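Local coordinates for B12-binding domain-containing protein (Kitasatospora setae, PDB 6WTE) that binds cobalamin and a [4Fe-4S] cluster and probably acts as a radical-SAM-family methyltransferase that works by a non-radical route, at residues G245-L249 and A250-D254; P517-E520 and G521-E524. All blocks are in the same frame, centred on the assembly; numbering follows the deposited sequence.

Contact 1: G245-L249 and A250-D254; sequences GQREL and ASVVD
The first turn of helix 249-261 in the radical SAM core folds back on the residues that lead into it, bringing Val252 against Arg247 and the backbone of Glu248. Glu248 is the N-cap residue, and its carbonyl O receives Val252 N at 3.1 Å in a nearly straight bond (N-H...O 166°), while Ser251 N, at 3.0 Å from the same oxygen, adds a weak, strongly bent one. One residue further along, Val253 N bonds to Leu249 O at 3.1 Å. The side chain of the N-cap residue does not close the turn: Glu248 CB rests on Ser251 OG, and that hydroxyl is hydrogen-bonded to Leu194 O.

Val252 carries the apolar part. Its CG1 stands anti to the backbone N (chi1 -178°), which leaves CG2 to turn back toward the preceding loop, 3.5 Å from Arg247 CB. The same methyl lies 3.8 Å above the plane of the Arg247 guanidinium, offset toward its rim. In this strand-to-helix connection, which follows strand 245-246, paired antiparallel with 224-225, the bend of the arginine chain at chi3 (62°) turns one face of its guanidinium to this methyl. Its polar end is held from several sides: NH1 by Leu222 O, NH2 by Ser195 O and a salt bridge to Glu255, the next residue of the helix after Asp254, with Tyr197 in a cation-pi contact. With an alanine at Arg247, Glu255 would probably lose this salt bridge, Leu222 O and Ser195 O this donor, and the CG2 methyl of Val252 the guanidinium that lies over it, CB alone remaining. The Arg247 side chain lies about 8 Å from the bound cobalamin.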
loop_
_atom_site.group_PDB
_atom_site.type_symbol
_atom_site.label_atom_id
_atom_site.label_comp_id
_atom_site.label_asym_id
_atom_site.label_seq_id
_atom_site.Cartn_x
_atom_site.Cartn_y
_atom_site.Cartn_z
ATOM N N GLY A 245 13.800 -7.684 -5.340
ATOM C CA GLY A 245 14.595 -8.281 -4.287
ATOM C C GLY A 245 13.863 -9.517 -3.808
ATOM O O GLY A 245 12.946 -9.415 -2.991
ATOM N N GLN A 246 14.226 -10.680 -4.349
ATOM C CA GLN A 246 13.507 -11.917 -4.076
ATOM C C GLN A 246 13.976 -12.518 -2.760
ATOM O O GLN A 246 15.179 -12.657 -2.528
ATOM C CB GLN A 246 13.730 -12.924 -5.205
ATOM C CG GLN A 246 13.254 -12.472 -6.573
ATOM C CD GLN A 246 13.566 -13.488 -7.656
ATOM O OE1 GLN A 246 14.332 -14.427 -7.439
ATOM N NE2 GLN A 246 12.975 -13.303 -8.830
ATOM N N ARG A 247 13.027 -12.901 -1.913
ATOM C CA ARG A 247 13.381 -13.588 -0.682
ATOM C C ARG A 247 13.681 -15.054 -0.960
ATOM O O ARG A 247 13.138 -15.658 -1.894
ATOM C CB ARG A 247 12.257 -13.488 0.347
ATOM C CG ARG A 247 11.896 -12.082 0.775
ATOM C CD ARG A 247 10.801 -12.134 1.824
ATOM N NE ARG A 247 11.249 -12.840 3.026
ATOM C CZ ARG A 247 10.441 -13.299 3.978
ATOM N NH1 ARG A 247 9.129 -13.128 3.880
ATOM N NH2 ARG A 247 10.949 -13.926 5.032
ATOM N N GLU A 248 14.549 -15.624 -0.128
ATOM C CA GLU A 248 14.817 -17.057 -0.184
ATOM C C GLU A 248 13.520 -17.840 -0.049
ATOM O O GLU A 248 12.730 -17.601 0.867
ATOM C CB GLU A 248 15.786 -17.455 0.935
ATOM C CG GLU A 248 17.208 -16.916 0.812
ATOM C CD GLU A 248 18.042 -17.608 -0.261
ATOM O OE1 GLU A 248 17.539 -17.852 -1.379
ATOM O OE2 GLU A 248 19.219 -17.914 0.023
ATOM N N LEU A 249 13.304 -18.778 -0.972
ATOM C CA LEU A 249 12.048 -19.519 -0.994
ATOM C C LEU A 249 11.809 -20.233 0.329
ATOM O O LEU A 249 10.702 -20.187 0.876
ATOM C CB LEU A 249 12.064 -20.521 -2.147
ATOM C CG LEU A 249 12.183 -19.904 -3.543
ATOM C CD1 LEU A 249 12.541 -20.981 -4.557
ATOM C CD2 LEU A 249 10.895 -19.208 -3.931
ATOM N N ALA A 250 12.846 -20.869 0.874
ATOM C CA ALA A 250 12.681 -21.596 2.128
ATOM C C ALA A 250 12.304 -20.665 3.274
ATOM O O ALA A 250 11.537 -21.057 4.161
ATOM C CB ALA A 250 13.959 -22.358 2.467
ATOM N N SER A 251 12.828 -19.434 3.271
ATOM C CA SER A 251 12.504 -18.494 4.341
ATOM C C SER A 251 11.057 -18.032 4.250
ATOM O O SER A 251 10.369 -17.930 5.274
ATOM C CB SER A 251 13.451 -17.291 4.299
ATOM O OG SER A 251 14.795 -17.698 4.507
ATOM N N VAL A 252 10.581 -17.737 3.036
ATOM C CA VAL A 252 9.183 -17.344 2.859
ATOM C C VAL A 252 8.254 -18.444 3.362
ATOM O O VAL A 252 7.319 -18.188 4.128
ATOM C CB VAL A 252 8.892 -17.010 1.385
ATOM C CG1 VAL A 252 7.460 -16.552 1.231
ATOM C CG2 VAL A 252 9.836 -15.933 0.885
ATOM N N VAL A 253 8.489 -19.686 2.927
ATOM C CA VAL A 253 7.576 -20.755 3.313
ATOM C C VAL A 253 7.692 -21.057 4.807
ATOM O O VAL A 253 6.689 -21.370 5.459
ATOM C CB VAL A 253 7.801 -22.011 2.450
ATOM C CG1 VAL A 253 6.760 -23.063 2.789
ATOM C CG2 VAL A 253 7.720 -21.651 0.960
ATOM N N ASP A 254 8.904 -20.969 5.376
ATOM C CA ASP A 254 9.054 -21.087 6.830
ATOM C C ASP A 254 8.162 -20.087 7.559
ATOM O O ASP A 254 7.503 -20.427 8.552
ATOM C CB ASP A 254 10.509 -20.848 7.254
ATOM C CG ASP A 254 11.397 -22.071 7.094
ATOM O OD1 ASP A 254 10.917 -23.143 6.667
ATOM O OD2 ASP A 254 12.597 -21.950 7.427
#

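Contact 2: P517-E520 and G521-E524; sequences PTVE and GMSE. With EDO (1,2-ethanediol), chain O.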
loop_
_atom_site.group_PDB
_atom_site.type_symbol
_atom_site.label_atom_id
_atom_site.label_comp_id
_atom_site.label_asym_id
_atom_site.label_seq_id
_atom_site.Cartn_x
_atom_site.Cartn_y
_atom_site.Cartn_z
ATOM N N PRO A 517 -17.547 3.109 -5.640
ATOM C CA PRO A 517 -17.276 4.202 -4.708
ATOM C C PRO A 517 -18.583 4.821 -4.249
ATOM O O PRO A 517 -19.575 4.851 -4.982
ATOM C CB PRO A 517 -16.451 5.188 -5.541
ATOM C CG PRO A 517 -16.827 4.903 -6.944
ATOM C CD PRO A 517 -17.127 3.434 -7.015
ATOM N N THR A 518 -18.583 5.300 -3.011
ATOM C CA THR A 518 -19.757 5.952 -2.454
ATOM C C THR A 518 -19.324 7.201 -1.707
ATOM O O THR A 518 -18.188 7.307 -1.246
ATOM C CB THR A 518 -20.520 5.040 -1.484
ATOM O OG1 THR A 518 -19.615 4.554 -0.486
ATOM C CG2 THR A 518 -21.138 3.869 -2.217
ATOM N N VAL A 519 -20.259 8.141 -1.595
ATOM C CA VAL A 519 -20.119 9.308 -0.733
ATOM C C VAL A 519 -21.330 9.308 0.190
ATOM O O VAL A 519 -22.214 8.452 0.059
ATOM C CB VAL A 519 -20.014 10.615 -1.540
ATOM C CG1 VAL A 519 -18.749 10.612 -2.380
ATOM C CG2 VAL A 519 -21.239 10.799 -2.420
ATOM N N GLU A 520 -21.378 10.257 1.125
ATOM C CA GLU A 520 -22.487 10.344 2.073
ATOM C C GLU A 520 -23.831 10.384 1.353
ATOM O O GLU A 520 -24.015 11.132 0.390
ATOM C CB GLU A 520 -22.333 11.589 2.953
ATOM C CG GLU A 520 -21.229 11.494 4.002
ATOM C CD GLU A 520 -19.828 11.612 3.417
ATOM O OE1 GLU A 520 -19.692 11.907 2.206
ATOM O OE2 GLU A 520 -18.857 11.409 4.176
ATOM N N GLY A 521 -24.773 9.579 1.840
ATOM C CA GLY A 521 -26.096 9.484 1.276
ATOM C C GLY A 521 -26.302 8.306 0.348
ATOM O O GLY A 521 -27.451 7.950 0.072
ATOM N N MET A 522 -25.226 7.686 -0.124
ATOM C CA MET A 522 -25.329 6.619 -1.104
ATOM C C MET A 522 -25.474 5.266 -0.414
ATOM O O MET A 522 -25.171 5.105 0.769
ATOM C CB MET A 522 -24.112 6.621 -2.025
ATOM C CG MET A 522 -23.876 7.966 -2.700
ATOM S SD MET A 522 -22.706 7.850 -4.063
ATOM C CE MET A 522 -23.602 6.753 -5.144
ATOM N N SER A 523 -25.948 4.287 -1.181
ATOM C CA SER A 523 -26.203 2.962 -0.634
ATOM C C SER A 523 -24.923 2.355 -0.070
ATOM O O SER A 523 -23.894 2.308 -0.748
ATOM C CB SER A 523 -26.786 2.056 -1.716
ATOM O OG SER A 523 -27.139 0.790 -1.191
ATOM N N GLU A 524 -24.992 1.910 1.187
ATOM C CA GLU A 524 -23.898 1.186 1.844
ATOM C C GLU A 524 -22.649 2.046 2.011
ATOM O O GLU A 524 -21.536 1.525 2.107
ATOM C CB GLU A 524 -23.553 -0.105 1.098
ATOM C CG GLU A 524 -24.736 -1.045 0.899
ATOM C CD GLU A 524 -24.335 -2.366 0.269
ATOM O OE1 GLU A 524 -24.253 -3.378 0.999
ATOM O OE2 GLU A 524 -24.089 -2.392 -0.954
HETATM C C1 EDO O . -21.195 -2.698 4.248
HETATM O O1 EDO O . -19.845 -2.611 3.770
HETATM C C2 EDO O . -22.056 -3.371 3.189
HETATM O O2 EDO O . -23.371 -3.631 3.703
#
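The chain reverses through a type II beta turn from Val519 to Met522, so that 517-520 and 521-524 run in directions 130° apart. Met522 N closes the turn on Val519 O at 3.1 Å, with the donor somewhat out of the carbonyl plane. Glu520 and Gly521 are the two central residues of the turn. Gly521, with phi 99°, fills the third position, where type II turns commonly carry glycine; a CB there would clash with the carbonyl O of Glu520.

Met522 is the side chain that folds back over the first limb. Its CG lies beside its own backbone N (chi1 -55°), and this carries CG to 3.3 Å from Val519 O and brings SD within 3.5 Å of Val519 N. The amide points at the sulfur in a weak hydrogen bond, so Val519 meets Met522 through both its backbone N-H and its C=O. Val519 CG2 packs against the same SD at 3.7 Å, the two side chains crossing at a slant. One residue before Val519, Thr518 CB meets Met522 CB at 4.0 Å, and the threonine CG2 lies 3.5 Å from Ser523 O.

This turn belongs to the loop between strand 514-515 and helix 533-540, at the protein surface. Helix 491-503 backs it: Val499 and Trp503 touch Met522, and Trp503 NE1 donates to Pro517 O. Glu524 ends the second limb with its carboxylate directed away from the turn and in a salt bridge with Arg554. A 1,2-ethanediol molecule, probably from the crystallisation liquor, is hydrogen-bonded to Asn532 ND2, and its O2 hydroxyl donates to Glu524 OE1, the oxygen that also meets Arg554 NE, at an O2-to-OE1 distance of 2.9 Å.

How the contacts relate
Contact 1 comes first along the chain and is complete long before contact 2 opens. Their centres are 42 Å apart, on opposite sides of the chain's centre, and the nearest atoms remain about 33 Å apart. They share no helix or strand. The 245-254 segment joins the small two-stranded antiparallel sheet of 224-225 and 245-246 to helix 249-261, within the radical SAM core and near the cobalamin. The 517-524 segment lies in a loop after strand 514-515, which pairs with strand 404-412 of the large mixed sheet. Both are local contacts within one continuous run of chain: contact 1, partly buried, starts a helix of the core; contact 2, at the surface, reverses a loop in the C-terminal part.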